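Local coordinates for ubiquitin domain-containing protein DSK2,putative (PDB 6JL3) that probably acts as a ubiquitin shuttle factor, its ubiquitin-like domain being recognised by receptors of the proteasome in the malaria parasite, at residues A[4-12]-A[65-74]; A[21-31]-A[54-65]. All coordinates share one frame; numbering follows the deposited sequence. Where two conformers were deposited one is given.

Interaction 1. Residues A[4-12]-A[65-74]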
# COMPACT_ATOMS: atom_id res chain seq x y z
N VAL A 4 13.80 -3.05 -6.29
CA VAL A 4 12.51 -2.48 -5.96
C VAL A 4 11.54 -2.66 -7.13
O VAL A 4 11.94 -2.84 -8.28
CB VAL A 4 12.60 -1.00 -5.54
CG1 VAL A 4 13.29 -0.87 -4.18
CG2 VAL A 4 13.34 -0.18 -6.60
N ILE A 5 10.25 -2.64 -6.79
CA ILE A 5 9.15 -2.65 -7.73
C ILE A 5 8.33 -1.38 -7.49
O ILE A 5 8.34 -0.81 -6.40
CB ILE A 5 8.27 -3.91 -7.59
CG1 ILE A 5 7.58 -3.95 -6.22
CG2 ILE A 5 9.10 -5.18 -7.82
CD1 ILE A 5 6.41 -4.94 -6.14
N ASN A 6 7.60 -0.96 -8.51
CA ASN A 6 6.71 0.18 -8.37
C ASN A 6 5.31 -0.29 -8.01
O ASN A 6 4.79 -1.24 -8.60
CB ASN A 6 6.65 0.99 -9.67
CG ASN A 6 7.92 1.75 -9.94
OD1 ASN A 6 8.46 2.43 -9.07
ND2 ASN A 6 8.43 1.63 -11.16
N VAL A 7 4.70 0.39 -7.04
CA VAL A 7 3.30 0.19 -6.70
C VAL A 7 2.63 1.56 -6.68
O VAL A 7 3.15 2.51 -6.07
CB VAL A 7 3.13 -0.52 -5.34
CG1 VAL A 7 1.66 -0.63 -4.97
CG2 VAL A 7 3.80 -1.89 -5.38
N SER A 8 1.50 1.67 -7.36
CA SER A 8 0.73 2.90 -7.41
C SER A 8 -0.45 2.81 -6.46
O SER A 8 -1.00 1.73 -6.23
CB SER A 8 0.23 3.14 -8.83
OG SER A 8 1.31 3.37 -9.72
N PHE A 9 -0.83 3.96 -5.92
CA PHE A 9 -1.96 4.06 -5.02
C PHE A 9 -2.98 5.05 -5.54
O PHE A 9 -2.62 6.16 -5.97
CB PHE A 9 -1.51 4.50 -3.63
CG PHE A 9 -0.83 3.42 -2.89
CD1 PHE A 9 0.53 3.23 -3.06
CD2 PHE A 9 -1.54 2.57 -2.07
CE1 PHE A 9 1.16 2.21 -2.40
CE2 PHE A 9 -0.91 1.56 -1.41
CZ PHE A 9 0.44 1.38 -1.58
N LYS A 10 -4.24 4.65 -5.51
CA LYS A 10 -5.38 5.53 -5.68
C LYS A 10 -5.99 5.74 -4.31
O LYS A 10 -6.39 4.77 -3.65
CB LYS A 10 -6.39 4.91 -6.64
CG LYS A 10 -5.87 4.87 -8.06
CD LYS A 10 -6.87 4.24 -9.01
CE LYS A 10 -6.48 4.47 -10.46
NZ LYS A 10 -7.56 3.99 -11.38
N VAL A 11 -6.01 7.00 -3.87
CA VAL A 11 -6.41 7.37 -2.52
C VAL A 11 -7.70 8.17 -2.59
O VAL A 11 -7.87 9.00 -3.49
CB VAL A 11 -5.30 8.21 -1.85
CG1 VAL A 11 -5.62 8.44 -0.38
CG2 VAL A 11 -3.94 7.56 -2.03
N THR A 12 -8.58 7.95 -1.61
CA THR A 12 -9.82 8.71 -1.53
C THR A 12 -9.54 10.20 -1.68
O THR A 12 -8.54 10.72 -1.17
CB THR A 12 -10.50 8.47 -0.18
OG1 THR A 12 -10.63 7.08 0.06
CG2 THR A 12 -11.89 9.09 -0.15
N VAL A 65 2.18 -9.33 -4.91
CA VAL A 65 2.33 -7.98 -5.44
C VAL A 65 3.35 -7.99 -6.56
O VAL A 65 4.39 -8.67 -6.48
CB VAL A 65 2.74 -7.03 -4.30
CG1 VAL A 65 4.12 -7.38 -3.79
CG2 VAL A 65 2.71 -5.57 -4.77
N ALA A 66 3.07 -7.24 -7.61
CA ALA A 66 3.90 -7.23 -8.81
C ALA A 66 4.17 -5.79 -9.25
O ALA A 66 3.37 -4.89 -9.00
CB ALA A 66 3.23 -7.98 -9.96
N ASP A 67 5.31 -5.62 -9.91
CA ASP A 67 5.74 -4.32 -10.43
C ASP A 67 4.67 -3.72 -11.33
O ASP A 67 4.27 -4.32 -12.32
CB ASP A 67 7.04 -4.55 -11.21
CG ASP A 67 7.80 -3.28 -11.52
OD1 ASP A 67 7.41 -2.19 -11.07
OD2 ASP A 67 8.81 -3.39 -12.23
N GLY A 68 4.22 -2.52 -10.96
CA GLY A 68 3.20 -1.81 -11.71
C GLY A 68 1.80 -1.94 -11.16
O GLY A 68 0.90 -1.25 -11.65
N ASN A 69 1.58 -2.80 -10.17
CA ASN A 69 0.25 -2.96 -9.60
C ASN A 69 -0.24 -1.66 -8.99
O ASN A 69 0.54 -0.83 -8.52
CB ASN A 69 0.24 -4.04 -8.50
CG ASN A 69 0.25 -5.49 -9.02
OD1 ASN A 69 0.47 -6.41 -8.23
ND2 ASN A 69 0.02 -5.69 -10.31
N THR A 70 -1.56 -1.51 -8.96
CA THR A 70 -2.24 -0.42 -8.29
C THR A 70 -3.04 -0.98 -7.12
O THR A 70 -3.69 -2.02 -7.24
CB THR A 70 -3.16 0.35 -9.25
OG1 THR A 70 -2.38 0.91 -10.31
CG2 THR A 70 -3.91 1.46 -8.53
N MET A 71 -2.96 -0.30 -5.98
CA MET A 71 -3.76 -0.59 -4.81
C MET A 71 -4.60 0.64 -4.49
O MET A 71 -4.32 1.75 -4.95
CB MET A 71 -2.86 -0.90 -3.61
CG MET A 71 -1.88 -2.02 -3.86
SD MET A 71 -1.05 -2.55 -2.35
CE MET A 71 0.00 -3.85 -2.96
N HIS A 72 -5.64 0.44 -3.70
CA HIS A 72 -6.43 1.55 -3.19
C HIS A 72 -6.12 1.76 -1.72
O HIS A 72 -5.90 0.81 -0.97
CB HIS A 72 -7.92 1.33 -3.38
CG HIS A 72 -8.36 1.45 -4.80
ND1 HIS A 72 -8.13 0.46 -5.73
CD2 HIS A 72 -9.01 2.44 -5.45
CE1 HIS A 72 -8.63 0.84 -6.89
NE2 HIS A 72 -9.17 2.04 -6.75
N LEU A 73 -6.11 3.02 -1.32
CA LEU A 73 -5.93 3.41 0.07
C LEU A 73 -7.16 4.19 0.50
O LEU A 73 -7.49 5.22 -0.11
CB LEU A 73 -4.66 4.25 0.21
CG LEU A 73 -4.33 4.72 1.62
CD1 LEU A 73 -4.07 3.55 2.54
CD2 LEU A 73 -3.13 5.65 1.56
N VAL A 74 -7.84 3.69 1.52
CA VAL A 74 -9.04 4.32 2.05
C VAL A 74 -8.88 4.49 3.56
O VAL A 74 -7.98 3.92 4.18
CB VAL A 74 -10.33 3.54 1.71
CG1 VAL A 74 -10.45 3.36 0.20
CG2 VAL A 74 -10.38 2.20 2.42
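Ser8, opposite Thr70, bonds both ways along the neighbouring parallel strand: Met71 N gives to Ser8 O at 2.8 Å and Ser8 N to Asn69 O at 2.9 Å. The pattern continues with Lys10 N to Met71 O and Leu73 N to Lys10 O, and ends in a weak bond, Thr12 N to Leu73 O 3.3 Å. At the other end Asp67 OD1 takes the place of a backbone carbonyl as acceptor for Asn6 N, 2.8 Å away and above the carboxylate plane; chi1 of -166° turns this carboxylate away from its own N and across to strand 5-11. Gly68 N, in the type II turn Ala66-Asn69, binds Asn6 O. On the buried face Phe9 lies alongside Met71, CE2 3.8 Å from Met71 CB, and Met71 SD lies 5.0 Å from the centroid of the Phe9 ring, 50° off its normal, an oblique Met-aromatic contact. Val11 and Leu73 pair next to them, and Leu30 and Cys34 of helix 27-35 pack here. The other face carries Lys10, its CB 3.8 Å from His72 CD2, and Ser8, whose OG bonds Thr18. In this central parallel pair of the ubiquitin beta-grasp, backbone bonding sets the register, while the apolar face probably adds hydrophobic cohesion between sheet and helix.

Interaction 2. Residues A[21-31]-A[54-65]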
# COMPACT_ATOMS: atom_id res chain seq x y z
N ILE A 21 9.28 0.09 -3.89
CA ILE A 21 9.37 -0.62 -2.63
C ILE A 21 10.03 -1.98 -2.86
O ILE A 21 9.98 -2.55 -3.95
CB ILE A 21 7.98 -0.80 -2.00
CG1 ILE A 21 7.05 -1.60 -2.92
CG2 ILE A 21 7.36 0.56 -1.70
CD1 ILE A 21 5.75 -2.01 -2.27
N GLU A 22 10.63 -2.51 -1.80
CA GLU A 22 11.06 -3.90 -1.82
C GLU A 22 9.82 -4.79 -1.74
O GLU A 22 8.96 -4.55 -0.90
CB GLU A 22 11.97 -4.19 -0.65
CG GLU A 22 13.36 -3.69 -0.87
CD GLU A 22 13.62 -2.37 -0.17
OE1 GLU A 22 14.72 -1.82 -0.37
OE2 GLU A 22 12.74 -1.89 0.57
N PRO A 23 9.71 -5.82 -2.59
CA PRO A 23 8.45 -6.59 -2.63
C PRO A 23 8.15 -7.39 -1.38
O PRO A 23 7.01 -7.84 -1.23
CB PRO A 23 8.62 -7.50 -3.86
CG PRO A 23 10.08 -7.52 -4.13
CD PRO A 23 10.63 -6.20 -3.68
N ASP A 24 9.11 -7.57 -0.47
CA ASP A 24 8.89 -8.39 0.72
C ASP A 24 8.69 -7.58 1.99
O ASP A 24 8.67 -8.17 3.08
CB ASP A 24 10.02 -9.42 0.89
CG ASP A 24 11.40 -8.79 0.90
OD1 ASP A 24 11.53 -7.58 0.61
OD2 ASP A 24 12.36 -9.53 1.20
N ILE A 25 8.54 -6.26 1.90
CA ILE A 25 8.18 -5.50 3.10
C ILE A 25 6.80 -5.95 3.58
O ILE A 25 6.03 -6.59 2.85
CB ILE A 25 8.22 -3.98 2.86
CG1 ILE A 25 7.15 -3.55 1.85
CG2 ILE A 25 9.62 -3.54 2.42
CD1 ILE A 25 7.01 -2.04 1.73
N THR A 26 6.48 -5.61 4.83
CA THR A 26 5.17 -5.97 5.34
C THR A 26 4.13 -4.91 4.95
O THR A 26 4.46 -3.79 4.55
CB THR A 26 5.18 -6.08 6.86
OG1 THR A 26 5.49 -4.78 7.41
CG2 THR A 26 6.19 -7.12 7.31
N VAL A 27 2.86 -5.28 5.12
CA VAL A 27 1.77 -4.32 4.94
C VAL A 27 1.93 -3.12 5.85
O VAL A 27 1.71 -1.97 5.44
CB VAL A 27 0.42 -5.04 5.15
CG1 VAL A 27 -0.73 -4.06 5.18
CG2 VAL A 27 0.23 -6.09 4.07
N LEU A 28 2.32 -3.35 7.11
CA LEU A 28 2.56 -2.23 8.02
C LEU A 28 3.68 -1.33 7.51
O LEU A 28 3.56 -0.09 7.55
CB LEU A 28 2.86 -2.75 9.42
CG LEU A 28 3.04 -1.65 10.48
CD1 LEU A 28 1.81 -0.76 10.60
CD2 LEU A 28 3.40 -2.25 11.84
N ASP A 29 4.78 -1.92 7.02
CA ASP A 29 5.84 -1.12 6.39
C ASP A 29 5.27 -0.25 5.28
O ASP A 29 5.65 0.92 5.12
CB ASP A 29 6.91 -2.03 5.77
CG ASP A 29 7.81 -2.73 6.79
OD1 ASP A 29 8.03 -2.21 7.89
OD2 ASP A 29 8.32 -3.82 6.44
N LEU A 30 4.40 -0.84 4.45
CA LEU A 30 3.80 -0.11 3.33
C LEU A 30 2.89 1.01 3.82
O LEU A 30 2.88 2.09 3.23
CB LEU A 30 3.05 -1.11 2.44
CG LEU A 30 2.45 -0.54 1.16
CD1 LEU A 30 3.53 0.10 0.30
CD2 LEU A 30 1.71 -1.62 0.39
N LYS A 31 2.13 0.79 4.90
CA LYS A 31 1.33 1.86 5.48
C LYS A 31 2.22 3.01 5.96
O LYS A 31 1.87 4.19 5.82
CB LYS A 31 0.48 1.34 6.63
CG LYS A 31 -0.67 0.44 6.20
CD LYS A 31 -1.49 -0.02 7.40
CE LYS A 31 -2.73 -0.77 6.94
NZ LYS A 31 -3.46 -1.37 8.08
N LEU A 54 -5.59 -5.74 3.22
CA LEU A 54 -4.34 -6.43 3.51
C LEU A 54 -4.00 -6.34 4.99
O LEU A 54 -4.32 -5.36 5.67
CB LEU A 54 -3.21 -5.84 2.67
CG LEU A 54 -3.43 -5.88 1.15
CD1 LEU A 54 -2.12 -5.46 0.48
CD2 LEU A 54 -3.89 -7.22 0.64
N LYS A 55 -3.34 -7.38 5.50
CA LYS A 55 -3.10 -7.56 6.93
C LYS A 55 -1.70 -7.10 7.33
O LYS A 55 -0.70 -7.54 6.75
CB LYS A 55 -3.29 -9.04 7.31
CG LYS A 55 -4.72 -9.56 7.12
CD LYS A 55 -5.71 -8.79 7.99
CE LYS A 55 -7.17 -9.20 7.75
NZ LYS A 55 -7.44 -10.59 8.21
N ASP A 56 -1.64 -6.28 8.39
CA ASP A 56 -0.44 -5.53 8.76
C ASP A 56 0.82 -6.38 8.82
O ASP A 56 1.89 -5.95 8.37
CB ASP A 56 -0.63 -4.92 10.16
CG ASP A 56 -1.41 -3.64 10.17
OD1 ASP A 56 -1.73 -3.12 9.08
OD2 ASP A 56 -1.70 -3.15 11.28
N LYS A 57 0.75 -7.54 9.48
CA LYS A 57 1.96 -8.29 9.79
C LYS A 57 2.49 -9.09 8.61
O LYS A 57 3.58 -9.67 8.71
CB LYS A 57 1.74 -9.21 10.99
CG LYS A 57 1.51 -8.44 12.28
CD LYS A 57 1.26 -9.33 13.47
CE LYS A 57 1.25 -8.51 14.75
NZ LYS A 57 1.15 -9.37 15.97
N GLU A 58 1.78 -9.11 7.49
CA GLU A 58 2.12 -10.00 6.40
C GLU A 58 3.02 -9.34 5.37
O GLU A 58 2.87 -8.15 5.05
CB GLU A 58 0.86 -10.51 5.71
CG GLU A 58 -0.12 -11.28 6.62
CD GLU A 58 0.42 -12.59 7.22
OE1 GLU A 58 1.65 -12.75 7.39
OE2 GLU A 58 -0.41 -13.46 7.54
N SER A 59 3.97 -10.11 4.84
CA SER A 59 4.79 -9.67 3.72
C SER A 59 3.94 -9.54 2.47
O SER A 59 3.06 -10.37 2.20
CB SER A 59 5.88 -10.70 3.46
OG SER A 59 6.64 -10.36 2.32
N LEU A 60 4.22 -8.50 1.67
CA LEU A 60 3.46 -8.29 0.44
C LEU A 60 3.60 -9.45 -0.53
O LEU A 60 2.71 -9.67 -1.36
CB LEU A 60 3.93 -7.00 -0.24
CG LEU A 60 3.73 -5.70 0.52
CD1 LEU A 60 4.26 -4.54 -0.32
CD2 LEU A 60 2.28 -5.48 0.91
N THR A 61 4.71 -10.19 -0.46
CA THR A 61 4.88 -11.34 -1.34
C THR A 61 3.77 -12.36 -1.15
O THR A 61 3.41 -13.06 -2.10
CB THR A 61 6.25 -11.98 -1.11
OG1 THR A 61 6.43 -12.27 0.28
CG2 THR A 61 7.35 -11.05 -1.59
N LEU A 62 3.19 -12.46 0.05
CA LEU A 62 2.10 -13.40 0.27
C LEU A 62 0.92 -13.12 -0.65
O LEU A 62 0.16 -14.04 -0.98
CB LEU A 62 1.64 -13.33 1.72
CG LEU A 62 2.64 -13.88 2.73
CD1 LEU A 62 2.21 -13.59 4.14
CD2 LEU A 62 2.78 -15.38 2.53
N TYR A 63 0.75 -11.87 -1.04
CA TYR A 63 -0.37 -11.45 -1.87
C TYR A 63 -0.00 -11.35 -3.34
O TYR A 63 -0.84 -10.93 -4.16
CB TYR A 63 -0.86 -10.09 -1.37
CG TYR A 63 -1.41 -10.11 0.03
CD1 TYR A 63 -2.64 -10.69 0.31
CD2 TYR A 63 -0.73 -9.50 1.08
CE1 TYR A 63 -3.17 -10.67 1.58
CE2 TYR A 63 -1.25 -9.47 2.36
CZ TYR A 63 -2.47 -10.07 2.60
OH TYR A 63 -3.02 -10.04 3.87
N GLY A 64 1.22 -11.73 -3.71
CA GLY A 64 1.62 -11.70 -5.10
C GLY A 64 1.76 -10.32 -5.70
O GLY A 64 1.50 -10.15 -6.90
N VAL A 65 2.18 -9.33 -4.91
CA VAL A 65 2.33 -7.98 -5.44
C VAL A 65 3.35 -7.99 -6.56
O VAL A 65 4.39 -8.67 -6.48
CB VAL A 65 2.74 -7.03 -4.30
CG1 VAL A 65 4.12 -7.38 -3.79
CG2 VAL A 65 2.71 -5.57 -4.77
O HOH W 1 -5.00 -2.62 5.38
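Leu54 opens the contact, its CB 3.7 Å from Val27 CG2, while its CD2 sits over the centre of one face of the Tyr63 ring. Lys55 N binds Tyr63 OH, and Lys55 O comes close to the side chain of Val27. Asp56 is gripped twice: its carbonyl O takes Leu28 N on a lone pair at 2.9 Å, and OD1 receives Lys31 NZ at 2.7 Å through its syn lone pair, a salt bridge in which the extended Lys31 chain crosses the Asp56 side chain at about a right angle. Water 1 links Leu54 O to the same NZ, weakly on the lysine side. Glu58 O accepts Val27 N. Ser59 and Thr26 form a single backbone bridge, CA to CA 4.1 Å; Thr26 is the N-cap, in a capping box of Asp29 N to Thr26 OG1 and Thr26 N to Asp29 OD2. Leu60 N bonds Ile25 O at 2.9 Å, and its two methyls part: CD1 goes to Ile21 CD1 (3.5 Å) and Ile25, CD2 to Val27 CG2 (3.8 Å) and Leu30. The loop before the last strand of the beta-grasp thus meets the first turn of helix 27-35, and its carbonyls satisfy amide hydrogens of Val27 and Leu28 that lack acceptors within the helix.

In the fold
Both contacts are partly buried, with centres 11 Å apart, and share Val65. In interaction 1 Val7, Phe9, Val11, Met71 and Leu73 are buried while Lys10 and His72 are exposed; in interaction 2 Val27, Leu30 and Leu60 are buried, Lys57 and Thr61 at the surface. Interaction 1 joins two mid-sheet strands by a regular run of backbone bonds, extended at one end by a carboxylate. In interaction 2 a loop meets a helix start through scattered bonds, a salt bridge and a leucine inserted among aliphatic side chains. The two meet between sheet and helix, where Phe9 packs on Leu30 and Val7 on Ile21. Ile5 O and Ile21 N, 2.8 Å apart, probably hydrogen-bond strands 5-11 and 15-21.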